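Local atomic coordinates of scarecrow-like protein 3 (Arabidopsis thaliana, PDB entry 6KPB), a protein that probably acts as a transcription factor of the GRAS family in plant development and binds zinc finger proteins of the IDD group, among them JACKDAW. Residues A[373-378]-A[391-396]. Sequence-based numbering, arbitrary orientation.
Sequences ALFDCL and KVEKML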
ATOM      1  N   ALA A 373      25.220 -11.312   0.409  1.00 76.63           N
ATOM      2  CA  ALA A 373      26.201 -10.559   1.180  1.00 82.79           C
ATOM      3  C   ALA A 373      25.554  -9.367   1.875  1.00 86.71           C
ATOM      4  O   ALA A 373      25.779  -9.133   3.068  1.00 83.21           O
ATOM      5  CB  ALA A 373      27.343 -10.103   0.271  1.00 76.53           C
ATOM      6  N   LEU A 374      24.740  -8.600   1.141  1.00 79.46           N
ATOM      7  CA  LEU A 374      24.083  -7.438   1.733  1.00 77.89           C
ATOM      8  C   LEU A 374      23.142  -7.845   2.860  1.00 86.63           C
ATOM      9  O   LEU A 374      23.125  -7.216   3.923  1.00 85.65           O
ATOM     10  CB  LEU A 374      23.332  -6.656   0.657  1.00 84.48           C
ATOM     11  CG  LEU A 374      24.206  -5.811  -0.272  1.00 91.97           C
ATOM     12  CD1 LEU A 374      23.423  -5.373  -1.497  1.00 80.71           C
ATOM     13  CD2 LEU A 374      24.753  -4.604   0.477  1.00 81.93           C
ATOM     14  N   PHE A 375      22.351  -8.901   2.648  1.00 86.76           N
ATOM     15  CA  PHE A 375      21.514  -9.425   3.721  1.00 77.71           C
ATOM     16  C   PHE A 375      22.338 -10.036   4.846  1.00 88.77           C
ATOM     17  O   PHE A 375      21.824 -10.194   5.958  1.00 97.46           O
ATOM     18  CB  PHE A 375      20.538 -10.467   3.172  1.00 79.05           C
ATOM     19  CG  PHE A 375      19.296  -9.879   2.560  1.00 77.40           C
ATOM     20  CD1 PHE A 375      19.373  -9.073   1.435  1.00 75.42           C
ATOM     21  CD2 PHE A 375      18.049 -10.144   3.103  1.00 77.34           C
ATOM     22  CE1 PHE A 375      18.231  -8.538   0.868  1.00 69.64           C
ATOM     23  CE2 PHE A 375      16.905  -9.611   2.542  1.00 75.34           C
ATOM     24  CZ  PHE A 375      16.996  -8.808   1.423  1.00 76.00           C
ATOM     25  N   ASP A 376      23.600 -10.385   4.585  1.00100.06           N
ATOM     26  CA  ASP A 376      24.429 -10.983   5.624  1.00 95.31           C
ATOM     27  C   ASP A 376      24.897  -9.934   6.627  1.00 98.50           C
ATOM     28  O   ASP A 376      24.965 -10.211   7.830  1.00 97.62           O
ATOM     29  CB  ASP A 376      25.624 -11.701   4.993  1.00105.23           C
ATOM     30  CG  ASP A 376      26.180 -12.804   5.875  1.00127.12           C
ATOM     31  OD1 ASP A 376      26.271 -12.607   7.104  1.00134.21           O
ATOM     32  OD2 ASP A 376      26.531 -13.873   5.332  1.00137.72           O
ATOM     33  N   CYS A 377      25.222  -8.726   6.152  1.00 83.33           N
ATOM     34  CA  CYS A 377      25.610  -7.647   7.057  1.00 93.57           C
ATOM     35  C   CYS A 377      24.540  -7.414   8.115  1.00 86.77           C
ATOM     36  O   CYS A 377      24.827  -7.399   9.317  1.00 99.56           O
ATOM     37  CB  CYS A 377      25.858  -6.354   6.276  1.00 84.73           C
ATOM     38  SG  CYS A 377      26.688  -6.535   4.690  1.00126.08           S
ATOM     39  N   LEU A 378      23.292  -7.236   7.677  1.00 71.58           N
ATOM     40  CA  LEU A 378      22.206  -6.963   8.611  1.00 79.80           C
ATOM     41  C   LEU A 378      22.021  -8.106   9.598  1.00 84.76           C
ATOM     42  O   LEU A 378      21.700  -7.878  10.770  1.00 93.25           O
ATOM     43  CB  LEU A 378      20.912  -6.702   7.842  1.00 83.77           C
ATOM     44  CG  LEU A 378      20.903  -5.414   7.020  1.00 77.95           C
ATOM     45  CD1 LEU A 378      19.702  -5.365   6.094  1.00 78.44           C
ATOM     46  CD2 LEU A 378      20.916  -4.210   7.945  1.00 79.80           C
ATOM     47  N   LYS A 391      12.472  -2.744   6.759  1.00 69.54           N
ATOM     48  CA  LYS A 391      12.235  -1.654   5.816  1.00 73.47           C
ATOM     49  C   LYS A 391      13.326  -1.601   4.753  1.00 77.68           C
ATOM     50  O   LYS A 391      13.039  -1.499   3.555  1.00 83.26           O
ATOM     51  CB  LYS A 391      12.154  -0.318   6.553  1.00 78.60           C
ATOM     52  CG  LYS A 391      10.843  -0.060   7.269  1.00 98.67           C
ATOM     53  CD  LYS A 391      10.511   1.426   7.255  1.00105.08           C
ATOM     54  CE  LYS A 391       9.657   1.819   8.446  1.00109.05           C
ATOM     55  NZ  LYS A 391      10.415   1.686   9.721  1.00115.34           N
ATOM     56  N   VAL A 392      14.589  -1.667   5.177  1.00 71.71           N
ATOM     57  CA  VAL A 392      15.696  -1.646   4.223  1.00 74.89           C
ATOM     58  C   VAL A 392      15.645  -2.876   3.328  1.00 81.83           C
ATOM     59  O   VAL A 392      15.782  -2.782   2.101  1.00 80.92           O
ATOM     60  CB  VAL A 392      17.040  -1.540   4.966  1.00 78.39           C
ATOM     61  CG1 VAL A 392      18.200  -1.790   4.014  1.00 74.83           C
ATOM     62  CG2 VAL A 392      17.173  -0.175   5.628  1.00 78.22           C
ATOM     63  N   GLU A 393      15.431  -4.050   3.927  1.00 80.37           N
ATOM     64  CA  GLU A 393      15.423  -5.287   3.152  1.00 80.56           C
ATOM     65  C   GLU A 393      14.291  -5.300   2.131  1.00 78.96           C
ATOM     66  O   GLU A 393      14.458  -5.810   1.018  1.00 89.80           O
ATOM     67  CB  GLU A 393      15.325  -6.490   4.090  1.00 78.48           C
ATOM     68  CG  GLU A 393      16.615  -6.786   4.841  1.00 80.84           C
ATOM     69  CD  GLU A 393      16.431  -7.805   5.949  1.00 94.28           C
ATOM     70  OE1 GLU A 393      15.269  -8.077   6.324  1.00 95.14           O
ATOM     71  OE2 GLU A 393      17.447  -8.335   6.446  1.00 93.70           O
ATOM     72  N   LYS A 394      13.137  -4.732   2.482  1.00 82.43           N
ATOM     73  CA  LYS A 394      11.990  -4.726   1.576  1.00 85.63           C
ATOM     74  C   LYS A 394      12.011  -3.535   0.621  1.00 79.09           C
ATOM     75  O   LYS A 394      12.020  -3.712  -0.601  1.00 82.06           O
ATOM     76  CB  LYS A 394      10.712  -4.716   2.355  1.00 87.60           C
ATOM     77  CG  LYS A 394       9.583  -4.093   1.600  1.00 88.68           C
ATOM     78  CD  LYS A 394       8.300  -4.853   1.758  1.00 92.48           C
ATOM     79  CE  LYS A 394       7.676  -5.082   0.404  1.00102.25           C
ATOM     80  NZ  LYS A 394       6.217  -5.264   0.503  1.00113.81           N
ATOM     81  N   MET A 395      12.006  -2.314   1.164  1.00 79.38           N
ATOM     82  CA  MET A 395      11.804  -1.131   0.335  1.00 79.23           C
ATOM     83  C   MET A 395      12.998  -0.816  -0.557  1.00 82.73           C
ATOM     84  O   MET A 395      12.835  -0.101  -1.550  1.00 92.06           O
ATOM     85  CB  MET A 395      11.481   0.080   1.211  1.00 83.88           C
ATOM     86  CG  MET A 395      10.212  -0.071   2.031  1.00 91.01           C
ATOM     87  SD  MET A 395       9.681   1.469   2.802  1.00107.49           S
ATOM     88  CE  MET A 395       8.180   0.924   3.617  1.00120.96           C
ATOM     89  N   LEU A 396      14.186  -1.325  -0.234  1.00 84.49           N
ATOM     90  CA  LEU A 396      15.383  -1.057  -1.026  1.00 75.60           C
ATOM     91  C   LEU A 396      15.837  -2.305  -1.774  1.00 77.98           C
ATOM     92  O   LEU A 396      15.677  -2.381  -2.995  1.00 83.68           O
ATOM     93  CB  LEU A 396      16.502  -0.511  -0.137  1.00 76.91           C
ATOM     94  CG  LEU A 396      16.281   0.906   0.396  1.00 91.73           C
ATOM     95  CD1 LEU A 396      17.479   1.374   1.208  1.00 99.71           C
ATOM     96  CD2 LEU A 396      15.995   1.870  -0.746  1.00 98.74           C
TER
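Phe-375 and Glu-393 meet where helices 360-381 and 387-406 run nearly antiparallel, at 155°, their local axes 11.3 Å apart. The Glu-393 side chain reaches toward the partner helix and packs against both Phe-375 and Leu-378, one helical turn apart there. Its CG approaches the Phe-375 ring obliquely, in an off-centre CH-pi contact 4.1 Å from the centroid, and on a different side is 3.6 Å from Leu-378 CD1. Beyond CG the chain is extended (chi2 169°), which carries the carboxylate past the CD2-CE2 side of the ring, in a nearly parallel but displaced plane (7° apart); OE2 ends 3.7 Å from Leu-378 CD1. The two helices form an alpha-helical hairpin in what is predicted to be the PFYRE region of the GRAS domain, joined by a short connection and packed against helices 92-109 and 129-142. Glu-393 is buried, and both carboxylate oxygens have charged partners: OE2 makes a salt bridge with Arg-389, one turn earlier on its own helix, and OE1 with Arg-95, which would probably stabilise its negative charge. Val-392 adds a looser apolar touch, its CG1 lying 4.4 Å from Leu-378 CD1, and also packs on Leu-138 of helix 129-142.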